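Local coordinates for uncharacterized protein (Mycobacterium tuberculosis, PDB 6Y56) that is a nucleotidyltransferase toxin of a toxin-antitoxin system and probably acts by inactivating the acceptor stems of tRNA, at residues A18-D29 against R55-S66; L133-F142 against L155-E165. All coordinates share one frame; numbering follows the deposited sequence.

Contact 1 is fully buried and joins helix 19-38 to the end of helix 50-59 and the loop that follows it, whereas contact 2 is only partly buried and pairs two short strands beside helix 50-59. The first combines a salt-bridge network of two aspartates, a lysine and an arginine with packing around an aromatic ring. Backbone hydrogen bonds dominate the second, with hydrophobic packing at one end and a glutamate holding the chain at the other. Their centres lie about 17 Å apart, yet they meet at Arg58, which forms a salt bridge with Glu138, and where Asp29 packs against Phe142. Helix 50-59 is thus packed against both helix 19-38 and the strand pair.

Contact 1. Residues A18-D29 against R55-S66; sequences AYDAALLDVAQD and RKCRLGNVGRFS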
loop_
_atom_site.group_PDB
_atom_site.type_symbol
_atom_site.label_atom_id
_atom_site.label_comp_id
_atom_site.label_asym_id
_atom_site.label_seq_id
_atom_site.Cartn_x
_atom_site.Cartn_y
_atom_site.Cartn_z
ATOM N N ALA A 18 5.097 -7.639 18.650
ATOM C CA ALA A 18 5.006 -7.743 17.197
ATOM C C ALA A 18 4.712 -9.156 16.719
ATOM O O ALA A 18 4.688 -9.391 15.501
ATOM C CB ALA A 18 6.289 -7.237 16.536
ATOM N N TYR A 19 4.504 -10.106 17.631
ATOM C CA TYR A 19 4.273 -11.481 17.206
ATOM C C TYR A 19 3.051 -11.586 16.301
ATOM O O TYR A 19 3.087 -12.281 15.275
ATOM C CB TYR A 19 4.101 -12.390 18.427
ATOM C CG TYR A 19 3.858 -13.828 18.052
ATOM C CD1 TYR A 19 4.920 -14.689 17.851
ATOM C CD2 TYR A 19 2.566 -14.319 17.873
ATOM C CE1 TYR A 19 4.714 -16.003 17.494
ATOM C CE2 TYR A 19 2.347 -15.631 17.510
ATOM C CZ TYR A 19 3.428 -16.470 17.324
ATOM O OH TYR A 19 3.234 -17.788 16.963
ATOM N N ASP A 20 1.955 -10.916 16.672
ATOM C CA ASP A 20 0.738 -11.012 15.874
ATOM C C ASP A 20 0.939 -10.400 14.493
ATOM O O ASP A 20 0.451 -10.944 13.494
ATOM C CB ASP A 20 -0.429 -10.342 16.602
ATOM C CG ASP A 20 -1.118 -11.269 17.604
ATOM O OD1 ASP A 20 -0.642 -12.395 17.825
ATOM O OD2 ASP A 20 -2.161 -10.861 18.154
ATOM N N ALA A 21 1.644 -9.267 14.415
ATOM C CA ALA A 21 1.948 -8.680 13.112
ATOM C C ALA A 21 2.808 -9.613 12.270
ATOM O O ALA A 21 2.620 -9.712 11.052
ATOM C CB ALA A 21 2.649 -7.336 13.287
ATOM N N ALA A 22 3.758 -10.314 12.905
ATOM C CA ALA A 22 4.597 -11.258 12.177
ATOM C C ALA A 22 3.789 -12.451 11.687
ATOM O O ALA A 22 4.007 -12.934 10.571
ATOM C CB ALA A 22 5.773 -11.710 13.048
ATOM N N LEU A 23 2.857 -12.937 12.508
ATOM C CA LEU A 23 2.005 -14.036 12.079
ATOM C C LEU A 23 1.121 -13.615 10.913
ATOM O O LEU A 23 0.917 -14.384 9.967
ATOM C CB LEU A 23 1.164 -14.541 13.252
ATOM C CG LEU A 23 0.291 -15.773 13.004
ATOM C CD1 LEU A 23 1.099 -16.909 12.435
ATOM C CD2 LEU A 23 -0.412 -16.208 14.285
ATOM N N LEU A 24 0.602 -12.386 10.960
ATOM C CA LEU A 24 -0.185 -11.867 9.844
ATOM C C LEU A 24 0.667 -11.711 8.595
ATOM O O LEU A 24 0.215 -12.027 7.488
ATOM C CB LEU A 24 -0.796 -10.524 10.228
ATOM C CG LEU A 24 -1.558 -9.834 9.087
ATOM C CD1 LEU A 24 -2.758 -10.645 8.596
ATOM C CD2 LEU A 24 -1.985 -8.461 9.568
ATOM N N ASP A 25 1.904 -11.235 8.751
ATOM C CA ASP A 25 2.820 -11.118 7.620
ATOM C C ASP A 25 2.979 -12.464 6.916
ATOM O O ASP A 25 2.899 -12.557 5.679
ATOM C CB ASP A 25 4.177 -10.592 8.120
ATOM C CG ASP A 25 5.173 -10.348 6.999
ATOM O OD1 ASP A 25 4.940 -9.430 6.190
ATOM O OD2 ASP A 25 6.197 -11.069 6.915
ATOM N N VAL A 26 3.173 -13.528 7.698
ATOM C CA VAL A 26 3.299 -14.861 7.126
ATOM C C VAL A 26 1.994 -15.280 6.459
ATOM O O VAL A 26 1.997 -15.840 5.351
ATOM C CB VAL A 26 3.724 -15.864 8.217
ATOM C CG1 VAL A 26 3.660 -17.285 7.697
ATOM C CG2 VAL A 26 5.115 -15.548 8.718
ATOM N N ALA A 27 0.858 -15.030 7.125
ATOM C CA ALA A 27 -0.440 -15.395 6.558
ATOM C C ALA A 27 -0.675 -14.693 5.228
ATOM O O ALA A 27 -1.177 -15.307 4.278
ATOM C CB ALA A 27 -1.553 -15.062 7.554
ATOM N N GLN A 28 -0.304 -13.411 5.136
ATOM C CA GLN A 28 -0.433 -12.692 3.870
ATOM C C GLN A 28 0.348 -13.367 2.751
ATOM O O GLN A 28 -0.121 -13.421 1.605
ATOM C CB GLN A 28 0.082 -11.265 4.021
ATOM C CG GLN A 28 -0.737 -10.374 4.902
ATOM C CD GLN A 28 -0.016 -9.091 5.201
ATOM O OE1 GLN A 28 1.218 -9.053 5.209
ATOM N NE2 GLN A 28 -0.769 -8.033 5.454
ATOM N N ASP A 29 1.567 -13.846 3.038
ATOM C CA ASP A 29 2.337 -14.534 2.000
ATOM C C ASP A 29 1.593 -15.759 1.502
ATOM O O ASP A 29 1.612 -16.072 0.304
ATOM C CB ASP A 29 3.699 -14.990 2.527
ATOM C CG ASP A 29 4.597 -13.845 2.916
ATOM O OD1 ASP A 29 4.343 -12.690 2.501
ATOM O OD2 ASP A 29 5.567 -14.111 3.640
ATOM N N ARG A 55 6.467 -3.626 1.332
ATOM C CA ARG A 55 7.062 -4.595 2.247
ATOM C C ARG A 55 7.438 -5.885 1.526
ATOM O O ARG A 55 8.568 -6.369 1.646
ATOM C CB ARG A 55 6.085 -4.899 3.381
ATOM C CG ARG A 55 6.373 -6.208 4.086
ATOM C CD ARG A 55 7.638 -6.170 4.926
ATOM N NE ARG A 55 7.842 -7.484 5.529
ATOM C CZ ARG A 55 8.485 -7.717 6.669
ATOM N NH1 ARG A 55 9.045 -6.723 7.354
ATOM N NH2 ARG A 55 8.576 -8.965 7.118
ATOM N N LYS A 56 6.502 -6.467 0.776
ATOM C CA LYS A 56 6.734 -7.817 0.255
ATOM C C LYS A 56 7.788 -7.831 -0.840
ATOM O O LYS A 56 8.583 -8.778 -0.928
ATOM C CB LYS A 56 5.448 -8.415 -0.326
ATOM C CG LYS A 56 4.294 -8.533 0.643
ATOM C CD LYS A 56 4.664 -9.348 1.865
ATOM C CE LYS A 56 3.442 -9.572 2.751
ATOM N NZ LYS A 56 3.754 -10.447 3.922
ATOM N N CYS A 57 7.790 -6.820 -1.702
ATOM C CA CYS A 57 8.469 -6.925 -2.980
ATOM C C CYS A 57 9.577 -5.902 -3.164
ATOM O O CYS A 57 10.314 -5.990 -4.153
ATOM C CB CYS A 57 7.437 -6.789 -4.112
ATOM S SG CYS A 57 6.302 -8.212 -4.186
ATOM N N ARG A 58 9.730 -4.951 -2.246
ATOM C CA ARG A 58 10.812 -3.987 -2.368
ATOM C C ARG A 58 11.674 -3.890 -1.121
ATOM O O ARG A 58 12.900 -3.805 -1.244
ATOM C CB ARG A 58 10.235 -2.617 -2.724
ATOM C CG ARG A 58 9.492 -2.622 -4.064
ATOM C CD ARG A 58 9.266 -1.224 -4.586
ATOM N NE ARG A 58 8.352 -1.198 -5.723
ATOM C CZ ARG A 58 8.690 -1.409 -6.987
ATOM N NH1 ARG A 58 9.958 -1.681 -7.308
ATOM N NH2 ARG A 58 7.749 -1.348 -7.935
ATOM N N LEU A 59 11.084 -3.907 0.072
ATOM C CA LEU A 59 11.847 -3.686 1.297
ATOM C C LEU A 59 12.153 -4.959 2.072
ATOM O O LEU A 59 13.252 -5.082 2.626
ATOM C CB LEU A 59 11.114 -2.700 2.219
ATOM C CG LEU A 59 10.813 -1.323 1.626
ATOM C CD1 LEU A 59 10.120 -0.457 2.667
ATOM C CD2 LEU A 59 12.074 -0.621 1.121
ATOM N N GLY A 60 11.207 -5.884 2.170
ATOM C CA GLY A 60 11.397 -7.038 3.031
ATOM C C GLY A 60 11.681 -6.601 4.454
ATOM O O GLY A 60 10.997 -5.744 5.019
ATOM N N ASN A 61 12.703 -7.219 5.049
ATOM C CA ASN A 61 13.089 -7.007 6.472
ATOM C C ASN A 61 13.521 -5.565 6.768
ATOM O O ASN A 61 13.538 -5.207 7.957
ATOM C CB ASN A 61 14.156 -8.012 6.911
ATOM C CG ASN A 61 15.463 -7.842 6.168
ATOM O OD1 ASN A 61 16.525 -7.801 6.781
ATOM N ND2 ASN A 61 15.403 -7.743 4.850
ATOM N N VAL A 62 13.886 -4.777 5.756
ATOM C CA VAL A 62 14.310 -3.371 6.038
ATOM C C VAL A 62 13.068 -2.493 6.252
ATOM O O VAL A 62 13.231 -1.339 6.663
ATOM C CB VAL A 62 15.241 -2.798 4.953
ATOM C CG1 VAL A 62 16.479 -3.657 4.754
ATOM C CG2 VAL A 62 14.519 -2.580 3.635
ATOM N N GLY A 63 11.876 -3.024 5.968
ATOM C CA GLY A 63 10.656 -2.274 6.149
ATOM C C GLY A 63 9.788 -2.825 7.270
ATOM O O GLY A 63 10.006 -3.911 7.806
ATOM N N ARG A 64 8.758 -2.053 7.587
ATOM C CA ARG A 64 7.819 -2.386 8.643
ATOM C C ARG A 64 6.888 -3.517 8.206
ATOM O O ARG A 64 6.682 -3.789 7.018
ATOM C CB ARG A 64 6.945 -1.170 8.951
ATOM C CG ARG A 64 6.124 -0.720 7.743
ATOM C CD ARG A 64 5.171 0.420 8.095
ATOM N NE ARG A 64 4.351 0.845 6.957
ATOM C CZ ARG A 64 3.128 0.389 6.698
ATOM N NH1 ARG A 64 2.561 -0.512 7.491
ATOM N NH2 ARG A 64 2.476 0.829 5.636
ATOM N N PHE A 65 6.298 -4.171 9.193
ATOM C CA PHE A 65 5.131 -4.981 8.897
ATOM C C PHE A 65 4.005 -4.071 8.412
ATOM O O PHE A 65 3.943 -2.880 8.739
ATOM C CB PHE A 65 4.685 -5.727 10.155
ATOM C CG PHE A 65 5.624 -6.828 10.587
ATOM C CD1 PHE A 65 5.992 -7.822 9.697
ATOM C CD2 PHE A 65 6.123 -6.873 11.892
ATOM C CE1 PHE A 65 6.841 -8.854 10.084
ATOM C CE2 PHE A 65 6.975 -7.916 12.283
ATOM C CZ PHE A 65 7.330 -8.894 11.380
ATOM N N SER A 66 3.105 -4.635 7.613
ATOM C CA SER A 66 2.007 -3.874 7.033
ATOM C C SER A 66 0.784 -4.776 6.993
ATOM O O SER A 66 0.873 -5.919 6.531
ATOM C CB SER A 66 2.405 -3.413 5.627
ATOM O OG SER A 66 1.488 -2.487 5.086
HETATM O O HOH W 1 1.563 -7.481 9.500
HETATM O O HOH W 2 3.226 -7.448 6.858
#
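Lys56 reaches across to Asp25 and Asp29, one helical turn apart on helix 19-38, and its ammonium joins both carboxylates. Lys56 NZ lies 2.7 Å from Asp29 OD1 and 2.8 Å from Asp25 OD1, in each case approaching from above the carboxylate plane, 69° out of it at Asp25. A bend about the CB-CG bond (chi2 -57°) brings the otherwise extended lysine to this position, where Gln28 OE1 and the Asp25 carbonyl add weak bonds. Arg55 completes the network through a salt bridge from NH2 to Asp25 OD2, at 3.2 Å, whose hydrogen bond is weak, with carboxylate and guanidinium planes nearly perpendicular (87°). The aspartates have further partners: His11 bonds to Asp25 OD2 and Tyr151 to Asp29 OD2.

Helix 50-59 and its following loop connect strand 47-49 to strand 68-72, neighbours at one border of the mixed sheet, consistent with the nucleotidyltransferase fold of the family. Just before strand 68-72, the Ser66 carbonyl accepts a bond from Gln28 NE2 (2.9 Å), in the carbonyl plane and close to the amide plane of the glutamine. A water that accepts from Ser66 N probably donates to Asp25 OD1.

Apolar contact centres on the Phe65 ring. Ala22 CA sits over one face in a CH-pi contact, 4.1 Å from the ring centroid, while Ala22 CB meets Phe65 CZ at 3.6 Å. Ala21 CB packs against Phe65 CD2 at 3.8 Å. Phe65 CD1 lies over one face of the Arg55 guanidinium, toward its rim, and Gly60 lies against the opposite face. Leu243 of helix 240-243 touches both Phe65 and Ala21.

Contact 2. Residues L133-F142 against L155-E165; sequences LALPSELLAF and LPTLPVVAEAE
A two-stranded antiparallel ribbon, 138-141 with 157-160, is joined at one end to the start of helix 163-174. Glu138 and Val160 form one hydrogen-bonded pair, with Glu138 N 2.8 Å from Val160 O, and Leu140 and Leu158 form the next, with Leu140 N 2.8 Å from Leu158 O; both pairs are bonded in each direction. Pro159 falls opposite Leu139 in a non-hydrogen-bonded pair, where its missing N-H costs the ribbon no bond. Leu140 and Val160 share a face, their side chains crossing at about a right angle with Leu140 CD1 4.1 Å from Val160 CB. This face packs on helix 50-59, Leu140 on Cys57 and Val160 on Ser53. On the other face Leu139 CD1 lies 3.8 Å from Thr157 OG1.

In the first turn of helix 163-174, Glu165 reaches back to grip two consecutive backbone N-H groups. With CG anti to N (chi1 -174°) and the chain extended, Glu165 OE2 accepts from Ala134 N through its syn lone pair, at 2.6 Å and almost straight (178°). Glu165 OE1 takes Leu135 N at 2.9 Å, and also a water that bridges to Leu135 O and Ala162 N. Lys206 adds a salt bridge to OE2.

At the far end Phe142 crosses Leu155, whose CB sits over one ring face, 4.2 Å from the centroid. The Pro156 carbonyl meets the ring at its edge, O lying 3.3 Å from Phe142 CD1. Leu158 CD1 packs on CE1 as well, and helix 19-38 borders this cluster. Backbone hydrogen bonds of Pro159, through its carbonyl, and of Val161 with Phe48 tie the ribbon to strand 47-49; its own topology is that of an antiparallel beta hairpin with a long connecting loop.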
loop_
_atom_site.group_PDB
_atom_site.type_symbol
_atom_site.label_atom_id
_atom_site.label_comp_id
_atom_site.label_asym_id
_atom_site.label_seq_id
_atom_site.Cartn_x
_atom_site.Cartn_y
_atom_site.Cartn_z
ATOM N N LEU A 133 -4.665 2.169 -12.546
ATOM C CA LEU A 133 -3.316 2.690 -12.362
ATOM C C LEU A 133 -2.855 3.404 -13.623
ATOM O O LEU A 133 -3.279 3.093 -14.740
ATOM C CB LEU A 133 -2.337 1.568 -12.035
ATOM C CG LEU A 133 -2.557 0.953 -10.656
ATOM C CD1 LEU A 133 -1.624 -0.218 -10.437
ATOM C CD2 LEU A 133 -2.375 1.985 -9.541
ATOM N N ALA A 134 -1.971 4.373 -13.433
ATOM C CA ALA A 134 -1.495 5.178 -14.547
ATOM C C ALA A 134 -0.335 4.531 -15.286
ATOM O O ALA A 134 -0.207 4.722 -16.498
ATOM C CB ALA A 134 -1.064 6.558 -14.047
ATOM N N LEU A 135 0.508 3.770 -14.593
ATOM C CA LEU A 135 1.737 3.232 -15.151
ATOM C C LEU A 135 1.686 1.712 -15.212
ATOM O O LEU A 135 1.012 1.078 -14.396
ATOM C CB LEU A 135 2.936 3.637 -14.284
ATOM C CG LEU A 135 3.184 5.132 -14.132
ATOM C CD1 LEU A 135 4.429 5.358 -13.296
ATOM C CD2 LEU A 135 3.330 5.788 -15.499
ATOM N N PRO A 136 2.408 1.096 -16.149
ATOM C CA PRO A 136 2.458 -0.367 -16.190
ATOM C C PRO A 136 3.043 -0.921 -14.903
ATOM O O PRO A 136 3.935 -0.332 -14.293
ATOM C CB PRO A 136 3.378 -0.659 -17.379
ATOM C CG PRO A 136 3.309 0.571 -18.221
ATOM C CD PRO A 136 3.141 1.713 -17.269
ATOM N N SER A 137 2.532 -2.074 -14.493
ATOM C CA SER A 137 3.037 -2.717 -13.289
ATOM C C SER A 137 4.433 -3.282 -13.528
ATOM O O SER A 137 4.887 -3.453 -14.668
ATOM C CB SER A 137 2.123 -3.870 -12.879
ATOM O OG SER A 137 1.946 -4.793 -13.936
ATOM N N GLU A 138 5.100 -3.590 -12.428
ATOM C CA GLU A 138 6.406 -4.222 -12.437
ATOM C C GLU A 138 6.193 -5.567 -11.785
ATOM O O GLU A 138 5.848 -5.670 -10.604
ATOM C CB GLU A 138 7.383 -3.389 -11.628
ATOM C CG GLU A 138 8.841 -3.810 -11.777
ATOM C CD GLU A 138 9.823 -2.978 -10.980
ATOM O OE1 GLU A 138 9.387 -2.155 -10.155
ATOM O OE2 GLU A 138 11.037 -3.155 -11.194
ATOM N N LEU A 139 6.561 -6.605 -12.545
ATOM C CA LEU A 139 6.504 -8.016 -12.082
ATOM C C LEU A 139 7.659 -8.234 -11.103
ATOM O O LEU A 139 8.825 -8.214 -11.539
ATOM C CB LEU A 139 6.646 -8.947 -13.287
ATOM C CG LEU A 139 6.509 -10.430 -12.962
ATOM C CD1 LEU A 139 5.107 -10.742 -12.465
ATOM C CD2 LEU A 139 6.857 -11.285 -14.171
ATOM N N LEU A 140 7.340 -8.487 -9.837
ATOM C CA LEU A 140 8.416 -8.600 -8.824
ATOM C C LEU A 140 8.298 -9.877 -7.997
ATOM O O LEU A 140 7.185 -10.313 -7.690
ATOM C CB LEU A 140 8.312 -7.408 -7.865
ATOM C CG LEU A 140 8.643 -6.027 -8.428
ATOM C CD1 LEU A 140 8.476 -4.966 -7.349
ATOM C CD2 LEU A 140 10.056 -5.998 -8.981
ATOM N N ALA A 141 9.454 -10.454 -7.702
ATOM C CA ALA A 141 9.565 -11.500 -6.696
ATOM C C ALA A 141 9.432 -10.908 -5.288
ATOM O O ALA A 141 9.621 -9.711 -5.068
ATOM C CB ALA A 141 10.909 -12.249 -6.802
ATOM N N PHE A 142 9.074 -11.764 -4.329
ATOM C CA PHE A 142 9.152 -11.367 -2.929
ATOM C C PHE A 142 10.615 -11.271 -2.510
ATOM O O PHE A 142 11.450 -12.080 -2.932
ATOM C CB PHE A 142 8.501 -12.430 -2.044
ATOM C CG PHE A 142 6.993 -12.421 -2.068
ATOM C CD1 PHE A 142 6.270 -12.565 -3.249
ATOM C CD2 PHE A 142 6.296 -12.275 -0.890
ATOM C CE1 PHE A 142 4.862 -12.563 -3.230
ATOM C CE2 PHE A 142 4.902 -12.281 -0.864
ATOM C CZ PHE A 142 4.189 -12.420 -2.027
ATOM N N LEU A 155 7.352 -18.677 -3.205
ATOM C CA LEU A 155 6.496 -17.510 -3.335
ATOM C C LEU A 155 6.429 -17.062 -4.797
ATOM O O LEU A 155 7.390 -17.226 -5.554
ATOM C CB LEU A 155 7.021 -16.381 -2.454
ATOM C CG LEU A 155 6.734 -16.641 -0.968
ATOM C CD1 LEU A 155 7.589 -15.757 -0.089
ATOM C CD2 LEU A 155 5.252 -16.475 -0.638
ATOM N N PRO A 156 5.305 -16.491 -5.214
ATOM C CA PRO A 156 5.113 -16.148 -6.624
ATOM C C PRO A 156 5.803 -14.841 -6.989
ATOM O O PRO A 156 6.268 -14.082 -6.136
ATOM C CB PRO A 156 3.595 -15.965 -6.708
ATOM C CG PRO A 156 3.219 -15.435 -5.348
ATOM C CD PRO A 156 4.091 -16.237 -4.415
ATOM N N THR A 157 5.851 -14.582 -8.288
ATOM C CA THR A 157 6.103 -13.235 -8.770
ATOM C C THR A 157 4.758 -12.598 -9.069
ATOM O O THR A 157 3.843 -13.262 -9.566
ATOM C CB THR A 157 7.000 -13.225 -10.011
ATOM O OG1 THR A 157 6.409 -13.980 -11.082
ATOM C CG2 THR A 157 8.362 -13.803 -9.683
ATOM N N LEU A 158 4.630 -11.315 -8.723
ATOM C CA LEU A 158 3.350 -10.629 -8.839
ATOM C C LEU A 158 3.552 -9.281 -9.514
ATOM O O LEU A 158 4.563 -8.615 -9.270
ATOM C CB LEU A 158 2.751 -10.378 -7.446
ATOM C CG LEU A 158 2.307 -11.621 -6.673
ATOM C CD1 LEU A 158 1.856 -11.195 -5.292
ATOM C CD2 LEU A 158 1.194 -12.323 -7.414
ATOM N N PRO A 159 2.606 -8.845 -10.342
ATOM C CA PRO A 159 2.632 -7.463 -10.835
ATOM C C PRO A 159 2.346 -6.507 -9.692
ATOM O O PRO A 159 1.336 -6.624 -8.995
ATOM C CB PRO A 159 1.522 -7.425 -11.889
ATOM C CG PRO A 159 0.698 -8.594 -11.624
ATOM C CD PRO A 159 1.493 -9.627 -10.892
ATOM N N VAL A 160 3.245 -5.553 -9.517
ATOM C CA VAL A 160 3.201 -4.589 -8.426
ATOM C C VAL A 160 3.180 -3.184 -9.017
ATOM O O VAL A 160 3.751 -2.927 -10.083
ATOM C CB VAL A 160 4.420 -4.803 -7.491
ATOM C CG1 VAL A 160 4.587 -3.667 -6.468
ATOM C CG2 VAL A 160 4.312 -6.154 -6.773
ATOM N N VAL A 161 2.526 -2.259 -8.305
ATOM C CA VAL A 161 2.501 -0.862 -8.722
ATOM C C VAL A 161 3.919 -0.346 -8.946
ATOM O O VAL A 161 4.845 -0.634 -8.179
ATOM C CB VAL A 161 1.738 -0.047 -7.656
ATOM C CG1 VAL A 161 2.441 -0.108 -6.287
ATOM C CG2 VAL A 161 1.545 1.405 -8.089
ATOM N N ALA A 162 4.085 0.438 -10.009
ATOM C CA ALA A 162 5.378 1.053 -10.261
ATOM C C ALA A 162 5.761 1.933 -9.086
ATOM O O ALA A 162 4.905 2.552 -8.439
ATOM C CB ALA A 162 5.313 1.906 -11.525
ATOM N N GLU A 163 7.064 1.996 -8.808
ATOM C CA GLU A 163 7.528 2.695 -7.619
ATOM C C GLU A 163 7.170 4.182 -7.641
ATOM O O GLU A 163 6.803 4.741 -6.606
ATOM C CB GLU A 163 9.027 2.484 -7.423
ATOM C CG GLU A 163 9.489 3.030 -6.101
ATOM C CD GLU A 163 10.891 2.609 -5.731
ATOM O OE1 GLU A 163 11.373 1.583 -6.260
ATOM O OE2 GLU A 163 11.493 3.305 -4.886
ATOM N N ALA A 164 7.273 4.838 -8.799
ATOM C CA ALA A 164 6.904 6.252 -8.875
ATOM C C ALA A 164 5.428 6.445 -8.561
ATOM O O ALA A 164 5.040 7.438 -7.931
ATOM C CB ALA A 164 7.200 6.800 -10.268
ATOM N N GLU A 165 4.584 5.513 -9.016
ATOM C CA GLU A 165 3.156 5.606 -8.751
ATOM C C GLU A 165 2.839 5.300 -7.290
ATOM O O GLU A 165 1.952 5.922 -6.704
ATOM C CB GLU A 165 2.383 4.699 -9.708
ATOM C CG GLU A 165 0.880 4.856 -9.600
ATOM C CD GLU A 165 0.151 4.427 -10.849
ATOM O OE1 GLU A 165 0.739 3.702 -11.686
ATOM O OE2 GLU A 165 -1.024 4.812 -11.000
HETATM O O HOH W 3 1.834 1.140 -11.658
HETATM O O HOH W 4 8.993 0.705 -10.512
HETATM O O HOH W 5 8.970 -14.544 -5.063
#